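Local coordinates for protein exoglucanase A (Cellulomonas fimi, PDB 7CBD) that hydrolyses beta-1,4-glucosidic linkages of cellulose with inversion of anomeric configuration, releasing cellobiose from the non-reducing chain ends, this chain being its catalytic domain, at residues L249-K260 and S313-D321; E270-H278 and G352-A360. One frame throughout, in Å; residues are numbered along the deposited sequence.

Contact 1: L249-K260 and S313-D321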
loop_
_atom_site.group_PDB
_atom_site.type_symbol
_atom_site.label_atom_id
_atom_site.label_comp_id
_atom_site.label_asym_id
_atom_site.label_seq_id
_atom_site.Cartn_x
_atom_site.Cartn_y
_atom_site.Cartn_z
ATOM N N LEU A 249 -8.113 -9.482 -25.166
ATOM C CA LEU A 249 -9.186 -9.175 -26.101
ATOM C C LEU A 249 -8.689 -8.266 -27.213
ATOM O O LEU A 249 -7.991 -7.277 -26.967
ATOM C CB LEU A 249 -10.342 -8.498 -25.363
ATOM C CG LEU A 249 -11.565 -8.196 -26.226
ATOM C CD1 LEU A 249 -12.186 -9.502 -26.687
ATOM C CD2 LEU A 249 -12.563 -7.327 -25.468
ATOM N N THR A 250 -9.024 -8.629 -28.440
ATOM C CA THR A 250 -8.724 -7.811 -29.598
ATOM C C THR A 250 -10.038 -7.414 -30.243
ATOM O O THR A 250 -10.979 -8.210 -30.290
ATOM C CB THR A 250 -7.794 -8.540 -30.588
ATOM O OG1 THR A 250 -8.434 -9.720 -31.088
ATOM C CG2 THR A 250 -6.488 -8.933 -29.899
ATOM N N ILE A 251 -10.110 -6.161 -30.682
ATOM C CA ILE A 251 -11.272 -5.604 -31.360
ATOM C C ILE A 251 -10.804 -5.178 -32.739
ATOM O O ILE A 251 -9.954 -4.286 -32.859
ATOM C CB ILE A 251 -11.842 -4.399 -30.597
ATOM C CG1 ILE A 251 -12.273 -4.803 -29.184
ATOM C CG2 ILE A 251 -13.009 -3.791 -31.367
ATOM C CD1 ILE A 251 -12.664 -3.621 -28.320
ATOM N N ASN A 252 -11.349 -5.820 -33.773
ATOM C CA ASN A 252 -10.974 -5.552 -35.159
ATOM C C ASN A 252 -9.459 -5.607 -35.346
ATOM O O ASN A 252 -8.838 -4.701 -35.907
ATOM C CB ASN A 252 -11.577 -4.238 -35.663
ATOM C CG ASN A 252 -13.073 -4.341 -35.904
ATOM O OD1 ASN A 252 -13.682 -5.385 -35.661
ATOM N ND2 ASN A 252 -13.672 -3.257 -36.385
ATOM N N ASN A 253 -8.862 -6.693 -34.850
ATOM C CA ASN A 253 -7.421 -6.943 -34.969
ATOM C C ASN A 253 -6.577 -5.889 -34.247
ATOM O O ASN A 253 -5.437 -5.625 -34.633
ATOM C CB ASN A 253 -6.989 -7.115 -36.435
ATOM C CG ASN A 253 -5.649 -7.822 -36.584
ATOM O OD1 ASN A 253 -5.327 -8.736 -35.826
ATOM N ND2 ASN A 253 -4.864 -7.397 -37.569
ATOM N N THR A 254 -7.116 -5.275 -33.193
ATOM C CA THR A 254 -6.352 -4.342 -32.361
ATOM C C THR A 254 -6.485 -4.766 -30.906
ATOM O O THR A 254 -7.614 -4.808 -30.375
ATOM C CB THR A 254 -6.827 -2.900 -32.547
ATOM O OG1 THR A 254 -6.799 -2.575 -33.937
ATOM C CG2 THR A 254 -5.911 -1.937 -31.801
ATOM N N PRO A 255 -5.390 -5.104 -30.228
ATOM C CA PRO A 255 -5.490 -5.521 -28.821
ATOM C C PRO A 255 -5.898 -4.352 -27.937
ATOM O O PRO A 255 -5.345 -3.257 -28.041
ATOM C CB PRO A 255 -4.067 -6.004 -28.492
ATOM C CG PRO A 255 -3.413 -6.249 -29.841
ATOM C CD PRO A 255 -4.019 -5.227 -30.752
ATOM N N ILE A 256 -6.868 -4.589 -27.048
ATOM C CA ILE A 256 -7.243 -3.524 -26.123
ATOM C C ILE A 256 -6.092 -3.146 -25.205
ATOM O O ILE A 256 -6.046 -2.014 -24.712
ATOM C CB ILE A 256 -8.540 -3.824 -25.333
ATOM C CG1 ILE A 256 -8.335 -4.973 -24.333
ATOM C CG2 ILE A 256 -9.696 -4.082 -26.295
ATOM C CD1 ILE A 256 -9.432 -5.068 -23.270
ATOM N N ARG A 257 -5.144 -4.060 -24.965
ATOM C CA ARG A 257 -3.992 -3.707 -24.137
ATOM C C ARG A 257 -3.114 -2.642 -24.788
ATOM O O ARG A 257 -2.349 -1.977 -24.083
ATOM C CB ARG A 257 -3.163 -4.948 -23.785
ATOM C CG ARG A 257 -2.484 -5.584 -24.984
ATOM C CD ARG A 257 -1.638 -6.798 -24.583
ATOM N NE ARG A 257 -1.050 -7.477 -25.737
ATOM C CZ ARG A 257 0.255 -7.523 -26.004
ATOM N NH1 ARG A 257 1.124 -6.931 -25.198
ATOM N NH2 ARG A 257 0.694 -8.167 -27.081
ATOM N N SER A 258 -3.224 -2.448 -26.103
ATOM C CA SER A 258 -2.464 -1.400 -26.776
ATOM C C SER A 258 -3.068 -0.017 -26.586
ATOM O O SER A 258 -2.516 0.959 -27.105
ATOM C CB SER A 258 -2.328 -1.704 -28.265
ATOM O OG SER A 258 -3.552 -1.504 -28.941
ATOM N N SER A 259 -4.183 0.086 -25.866
ATOM C CA SER A 259 -4.764 1.376 -25.534
ATOM C C SER A 259 -3.750 2.259 -24.808
ATOM O O SER A 259 -2.811 1.784 -24.161
ATOM C CB SER A 259 -5.982 1.175 -24.632
ATOM O OG SER A 259 -5.631 0.494 -23.434
ATOM N N LYS A 260 -3.980 3.572 -24.899
ATOM C CA LYS A 260 -3.163 4.552 -24.189
ATOM C C LYS A 260 -3.084 4.245 -22.696
ATOM O O LYS A 260 -2.033 4.422 -22.068
ATOM C CB LYS A 260 -3.759 5.945 -24.430
ATOM C CG LYS A 260 -2.945 7.119 -23.907
ATOM C CD LYS A 260 -3.663 8.447 -24.182
ATOM C CE LYS A 260 -2.761 9.638 -23.889
ATOM N NZ LYS A 260 -3.372 10.945 -24.274
ATOM N N SER A 313 -17.846 -0.326 -28.326
ATOM C CA SER A 313 -17.080 0.579 -29.169
ATOM C C SER A 313 -16.200 -0.227 -30.113
ATOM O O SER A 313 -15.730 -1.315 -29.767
ATOM C CB SER A 313 -16.210 1.533 -28.348
ATOM O OG SER A 313 -15.445 2.359 -29.206
ATOM N N THR A 314 -15.986 0.327 -31.307
ATOM C CA THR A 314 -15.060 -0.210 -32.298
ATOM C C THR A 314 -13.632 0.282 -32.097
ATOM O O THR A 314 -12.713 -0.254 -32.727
ATOM C CB THR A 314 -15.534 0.147 -33.717
ATOM O OG1 THR A 314 -15.634 1.572 -33.856
ATOM C CG2 THR A 314 -16.892 -0.471 -34.003
ATOM N N ASP A 315 -13.434 1.286 -31.248
ATOM C CA ASP A 315 -12.143 1.924 -31.038
ATOM C C ASP A 315 -11.596 1.485 -29.686
ATOM O O ASP A 315 -12.299 1.586 -28.674
ATOM C CB ASP A 315 -12.326 3.442 -31.051
ATOM C CG ASP A 315 -11.048 4.180 -30.761
ATOM O OD1 ASP A 315 -10.219 4.305 -31.682
ATOM O OD2 ASP A 315 -10.864 4.634 -29.613
ATOM N N VAL A 316 -10.346 1.001 -29.662
ATOM C CA VAL A 316 -9.836 0.386 -28.434
ATOM C C VAL A 316 -9.716 1.405 -27.305
ATOM O O VAL A 316 -9.950 1.076 -26.139
ATOM C CB VAL A 316 -8.533 -0.421 -28.647
ATOM C CG1 VAL A 316 -8.735 -1.544 -29.654
ATOM C CG2 VAL A 316 -7.366 0.475 -29.029
ATOM N N ASN A 317 -9.367 2.652 -27.624
ATOM C CA ASN A 317 -9.218 3.645 -26.565
ATOM C C ASN A 317 -10.566 4.049 -25.989
ATOM O O ASN A 317 -10.715 4.156 -24.768
ATOM C CB ASN A 317 -8.439 4.853 -27.075
ATOM C CG ASN A 317 -6.954 4.629 -27.023
ATOM O OD1 ASN A 317 -6.386 4.451 -25.947
ATOM N ND2 ASN A 317 -6.315 4.591 -28.187
ATOM N N ALA A 318 -11.565 4.265 -26.850
ATOM C CA ALA A 318 -12.908 4.547 -26.357
ATOM C C ALA A 318 -13.443 3.370 -25.555
ATOM O O ALA A 318 -14.087 3.555 -24.514
ATOM C CB ALA A 318 -13.836 4.867 -27.532
ATOM N N TYR A 319 -13.172 2.149 -26.019
ATOM C CA TYR A 319 -13.625 0.960 -25.306
ATOM C C TYR A 319 -12.996 0.888 -23.926
ATOM O O TYR A 319 -13.689 0.678 -22.924
ATOM C CB TYR A 319 -13.268 -0.285 -26.115
ATOM C CG TYR A 319 -13.791 -1.577 -25.536
ATOM C CD1 TYR A 319 -15.075 -2.018 -25.825
ATOM C CD2 TYR A 319 -12.996 -2.368 -24.712
ATOM C CE1 TYR A 319 -15.558 -3.206 -25.303
ATOM C CE2 TYR A 319 -13.469 -3.560 -24.187
ATOM C CZ TYR A 319 -14.754 -3.977 -24.490
ATOM O OH TYR A 319 -15.250 -5.157 -23.977
ATOM N N VAL A 320 -11.672 1.045 -23.856
ATOM C CA VAL A 320 -10.995 0.966 -22.567
ATOM C C VAL A 320 -11.426 2.114 -21.667
ATOM O O VAL A 320 -11.718 1.911 -20.485
ATOM C CB VAL A 320 -9.470 0.901 -22.762
ATOM C CG1 VAL A 320 -8.742 1.220 -21.459
ATOM C CG2 VAL A 320 -9.076 -0.471 -23.291
ATOM N N ASP A 321 -11.504 3.330 -22.216
ATOM C CA ASP A 321 -11.793 4.490 -21.380
ATOM C C ASP A 321 -13.224 4.479 -20.854
ATOM O O ASP A 321 -13.485 5.005 -19.765
ATOM C CB ASP A 321 -11.476 5.779 -22.139
ATOM C CG ASP A 321 -9.979 5.982 -22.347
ATOM O OD1 ASP A 321 -9.176 5.274 -21.691
ATOM O OD2 ASP A 321 -9.608 6.847 -23.173
HETATM O O HOH W 1 -9.986 -1.632 -33.145
HETATM O O HOH W 2 -3.828 3.116 -28.530
#

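Contact 2: E270-H278 and G352-A360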
loop_
_atom_site.group_PDB
_atom_site.type_symbol
_atom_site.label_atom_id
_atom_site.label_comp_id
_atom_site.label_asym_id
_atom_site.label_seq_id
_atom_site.Cartn_x
_atom_site.Cartn_y
_atom_site.Cartn_z
ATOM N N GLU A 270 -4.917 -6.058 -9.822
ATOM C CA GLU A 270 -3.989 -6.628 -8.857
ATOM C C GLU A 270 -4.213 -8.112 -8.625
ATOM O O GLU A 270 -3.272 -8.808 -8.235
ATOM C CB GLU A 270 -4.026 -5.834 -7.548
ATOM C CG GLU A 270 -3.518 -4.398 -7.710
ATOM C CD GLU A 270 -2.081 -4.339 -8.211
ATOM O OE1 GLU A 270 -1.161 -4.609 -7.414
ATOM O OE2 GLU A 270 -1.866 -4.036 -9.407
ATOM N N ILE A 271 -5.425 -8.619 -8.861
ATOM C CA ILE A 271 -5.615 -10.068 -8.861
ATOM C C ILE A 271 -4.730 -10.707 -9.922
ATOM O O ILE A 271 -4.002 -11.671 -9.658
ATOM C CB ILE A 271 -7.101 -10.426 -9.054
ATOM C CG1 ILE A 271 -7.909 -10.077 -7.796
ATOM C CG2 ILE A 271 -7.265 -11.903 -9.417
ATOM C CD1 ILE A 271 -7.439 -10.771 -6.540
ATOM N N ASP A 272 -4.762 -10.164 -11.136
ATOM C CA ASP A 272 -3.935 -10.731 -12.193
ATOM C C ASP A 272 -2.454 -10.517 -11.912
ATOM O O ASP A 272 -1.631 -11.396 -12.186
ATOM C CB ASP A 272 -4.348 -10.153 -13.546
ATOM C CG ASP A 272 -5.768 -10.548 -13.938
ATOM O OD1 ASP A 272 -6.315 -11.498 -13.340
ATOM O OD2 ASP A 272 -6.346 -9.910 -14.839
ATOM N N TYR A 273 -2.106 -9.362 -11.339
ATOM C CA TYR A 273 -0.709 -9.055 -11.064
ATOM C C TYR A 273 -0.134 -9.983 -9.996
ATOM O O TYR A 273 0.978 -10.496 -10.147
ATOM C CB TYR A 273 -0.576 -7.582 -10.662
ATOM C CG TYR A 273 0.838 -7.199 -10.313
ATOM C CD1 TYR A 273 1.858 -7.288 -11.256
ATOM C CD2 TYR A 273 1.158 -6.756 -9.038
ATOM C CE1 TYR A 273 3.163 -6.954 -10.922
ATOM C CE2 TYR A 273 2.450 -6.428 -8.696
ATOM C CZ TYR A 273 3.451 -6.532 -9.645
ATOM O OH TYR A 273 4.749 -6.225 -9.328
ATOM N N THR A 274 -0.880 -10.228 -8.914
ATOM C CA THR A 274 -0.373 -11.127 -7.877
ATOM C C THR A 274 -0.221 -12.558 -8.393
ATOM O O THR A 274 0.734 -13.253 -8.028
ATOM C CB THR A 274 -1.233 -11.071 -6.607
ATOM O OG1 THR A 274 -2.617 -11.244 -6.936
ATOM C CG2 THR A 274 -1.048 -9.744 -5.870
ATOM N N ALA A 275 -1.136 -13.016 -9.254
ATOM C CA ALA A 275 -0.975 -14.339 -9.856
ATOM C C ALA A 275 0.271 -14.387 -10.731
ATOM O O ALA A 275 1.042 -15.356 -10.692
ATOM C CB ALA A 275 -2.215 -14.711 -10.674
ATOM N N HIS A 276 0.486 -13.333 -11.514
ATOM C CA HIS A 276 1.645 -13.228 -12.393
ATOM C C HIS A 276 2.941 -13.256 -11.593
ATOM O O HIS A 276 3.857 -14.038 -11.886
ATOM C CB HIS A 276 1.493 -11.911 -13.162
ATOM C CG HIS A 276 2.554 -11.631 -14.183
ATOM N ND1 HIS A 276 2.643 -10.409 -14.814
ATOM C CD2 HIS A 276 3.549 -12.393 -14.696
ATOM C CE1 HIS A 276 3.646 -10.429 -15.672
ATOM N NE2 HIS A 276 4.216 -11.621 -15.617
ATOM N N MET A 277 3.027 -12.417 -10.560
ATOM C CA MET A 277 4.257 -12.339 -9.782
ATOM C C MET A 277 4.485 -13.597 -8.959
ATOM O O MET A 277 5.631 -14.021 -8.787
ATOM C CB MET A 277 4.251 -11.098 -8.900
ATOM C CG MET A 277 4.432 -9.823 -9.691
ATOM S SD MET A 277 5.971 -9.761 -10.647
ATOM C CE MET A 277 7.173 -9.417 -9.357
ATOM N N HIS A 278 3.420 -14.215 -8.433
ATOM C CA HIS A 278 3.624 -15.470 -7.718
ATOM C C HIS A 278 4.316 -16.491 -8.612
ATOM O O HIS A 278 5.263 -17.158 -8.186
ATOM C CB HIS A 278 2.305 -16.007 -7.157
ATOM C CG HIS A 278 2.482 -17.123 -6.174
ATOM N ND1 HIS A 278 2.616 -18.443 -6.552
ATOM C CD2 HIS A 278 2.556 -17.112 -4.821
ATOM C CE1 HIS A 278 2.763 -19.195 -5.475
ATOM N NE2 HIS A 278 2.730 -18.414 -4.411
ATOM N N GLY A 352 -12.079 -17.108 -4.015
ATOM C CA GLY A 352 -12.374 -16.840 -5.407
ATOM C C GLY A 352 -11.197 -16.461 -6.280
ATOM O O GLY A 352 -11.402 -16.194 -7.473
ATOM N N TYR A 353 -9.981 -16.442 -5.738
ATOM C CA TYR A 353 -8.802 -15.963 -6.454
ATOM C C TYR A 353 -7.626 -16.913 -6.244
ATOM O O TYR A 353 -6.522 -16.500 -5.882
ATOM C CB TYR A 353 -8.404 -14.572 -5.971
ATOM C CG TYR A 353 -9.537 -13.581 -5.851
ATOM C CD1 TYR A 353 -10.126 -13.022 -6.979
ATOM C CD2 TYR A 353 -10.003 -13.184 -4.604
ATOM C CE1 TYR A 353 -11.148 -12.100 -6.868
ATOM C CE2 TYR A 353 -11.023 -12.263 -4.483
ATOM C CZ TYR A 353 -11.596 -11.729 -5.615
ATOM O OH TYR A 353 -12.620 -10.815 -5.485
ATOM N N ALA A 354 -7.844 -18.207 -6.497
ATOM C CA ALA A 354 -6.864 -19.225 -6.121
ATOM C C ALA A 354 -5.473 -18.937 -6.681
ATOM O O ALA A 354 -4.469 -19.077 -5.971
ATOM C CB ALA A 354 -7.347 -20.603 -6.571
ATOM N N ALA A 355 -5.390 -18.522 -7.946
ATOM C CA ALA A 355 -4.074 -18.353 -8.558
ATOM C C ALA A 355 -3.297 -17.175 -7.986
ATOM O O ALA A 355 -2.092 -17.060 -8.251
ATOM C CB ALA A 355 -4.199 -18.232 -10.077
ATOM N N SER A 356 -3.946 -16.302 -7.222
ATOM C CA SER A 356 -3.265 -15.168 -6.628
ATOM C C SER A 356 -2.618 -15.503 -5.291
ATOM O O SER A 356 -1.881 -14.670 -4.761
ATOM C CB SER A 356 -4.250 -14.009 -6.440
ATOM O OG SER A 356 -4.767 -13.567 -7.681
ATOM N N HIS A 357 -2.925 -16.662 -4.709
ATOM C CA HIS A 357 -2.290 -17.114 -3.469
ATOM C C HIS A 357 -2.367 -16.053 -2.371
ATOM O O HIS A 357 -1.364 -15.702 -1.749
ATOM C CB HIS A 357 -0.841 -17.544 -3.717
ATOM C CG HIS A 357 -0.715 -18.737 -4.607
ATOM N ND1 HIS A 357 -0.543 -20.013 -4.116
ATOM C CD2 HIS A 357 -0.748 -18.852 -5.955
ATOM C CE1 HIS A 357 -0.474 -20.863 -5.126
ATOM N NE2 HIS A 357 -0.603 -20.185 -6.252
ATOM N N LEU A 358 -3.573 -15.545 -2.121
ATOM C CA LEU A 358 -3.764 -14.402 -1.236
ATOM C C LEU A 358 -3.854 -14.839 0.222
ATOM O O LEU A 358 -4.765 -15.580 0.604
ATOM C CB LEU A 358 -5.030 -13.636 -1.617
ATOM C CG LEU A 358 -4.983 -12.962 -2.994
ATOM C CD1 LEU A 358 -6.386 -12.592 -3.455
ATOM C CD2 LEU A 358 -4.089 -11.730 -2.976
ATOM N N ASP A 359 -2.937 -14.332 1.045
ATOM C CA ASP A 359 -3.042 -14.533 2.487
ATOM C C ASP A 359 -4.161 -13.693 3.090
ATOM O O ASP A 359 -4.798 -14.118 4.063
ATOM C CB ASP A 359 -1.729 -14.146 3.174
ATOM C CG ASP A 359 -0.636 -15.191 3.022
ATOM O OD1 ASP A 359 -0.893 -16.315 2.538
ATOM O OD2 ASP A 359 0.511 -14.875 3.394
ATOM N N ALA A 360 -4.392 -12.496 2.548
ATOM C CA ALA A 360 -5.337 -11.530 3.097
ATOM C C ALA A 360 -5.428 -10.329 2.168
ATOM O O ALA A 360 -4.518 -10.058 1.377
ATOM C CB ALA A 360 -4.899 -11.043 4.480
HETATM O O HOH W 3 -0.030 -17.851 -9.872
#

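Contact 1: L249-K260 and S313-D321
I256 and S259 run closest to the helix that begins at V316, the CA atoms of S259 and N317 lying 5.1 Å apart. V316 meets the 249-260 segment most broadly: its CG1 touches T254 CG2 at 3.6 Å, the two side chains crossing at about a right angle, and also rests against T254 O. One turn on, the Y319 ring takes I251 CD1 over one face, 3.8 Å from the ring centroid. I251 reaches it because CG1 stands anti to the carbonyl carbon (chi1 -60°) and the chain then extends to CD1, while CG2 turns to the carbonyl of T314. L249 CD2 and I256 CG2 approach the same ring obliquely. L249, I251 and T254 belong to a small beta-hairpin with a two-residue turn, N252-N253, whose flanking I251 and T254 bond reciprocally through their backbones; I256 begins the 3-10 turn that follows. V320 CG2 packs on S259 OG, which itself bonds to I256 O. At the polar end K260 N donates to N317 OD1 (2.8 Å), in the carbonyl plane and on a lone pair, while N317 ND2 donates to a water that also bonds S258 O. Losing the amide of N317 to an alanine would probably leave K260 N without this acceptor and S258 O without its water link to the helix. A second water joins I251 O to T314 O, and D315 N-caps the helix, accepting from A318 N at OD2 (2.9 Å).

Contact 2: E270-H278 and G352-A360
S356 OG donates to I271 O (2.8 Å), pinning the 3-10 turn 354-356 to helix 270-283. The hydroxyl arrives tilted 27° from the carbonyl plane, and A275 N, the helical donor, reaches the same oxygen from the opposite face. Beside it T274 OG1 lies 3.2 Å from S356 CB. The backbones come very near here: A275 CA makes a CH...O contact with A355 O (3.4 Å), and a water donates to both A275 O and A355 O. On one flank I271 CD1 sits over a face of the Y353 ring, 3.7 Å from its centroid and offset toward the rim, and also meets L358 CD1. On the other, the imidazoles of H278 and H357 stack face to face, centroids 3.7 Å apart and planes only 1° from parallel; the opposite face of H357 has A354 O above it, toward the rim. The H278 ring reaches H357 because its CG stands anti to the backbone N (chi1 -168°). Further out, H278 NE2 bonds to I290 O, and T274 and L358 both rest on V294 of strand 291-295. In chain order the helix lies in the crossover between the parallel neighbours 228-231 and 291-295, while segment 352-360 leads into the next parallel strand, 358-362. Bonded to a carbonyl, H278 NE2 probably carries a proton, and two imidazoles stacked this closely would probably resist both being positively charged.

In the fold
The two contacts alternate along the chain: 249-260 precedes helix 270-283 of contact 2, and 313-321 precedes 352-360. They do not touch; their centres are 25 Å apart and their nearest atoms about 10 Å. Contact 2 is the inner one, its centre about 16 Å from that of the chain, where a helix packs beside the parallel strands of the glycosyl hydrolase family 6 domain. Contact 1 lies farther out, about 30 Å from the chain centre, and joins a hairpin and a short helix outside that parallel sheet. Both lie away from the predicted proton donor D149 and the predicted nucleophile D371.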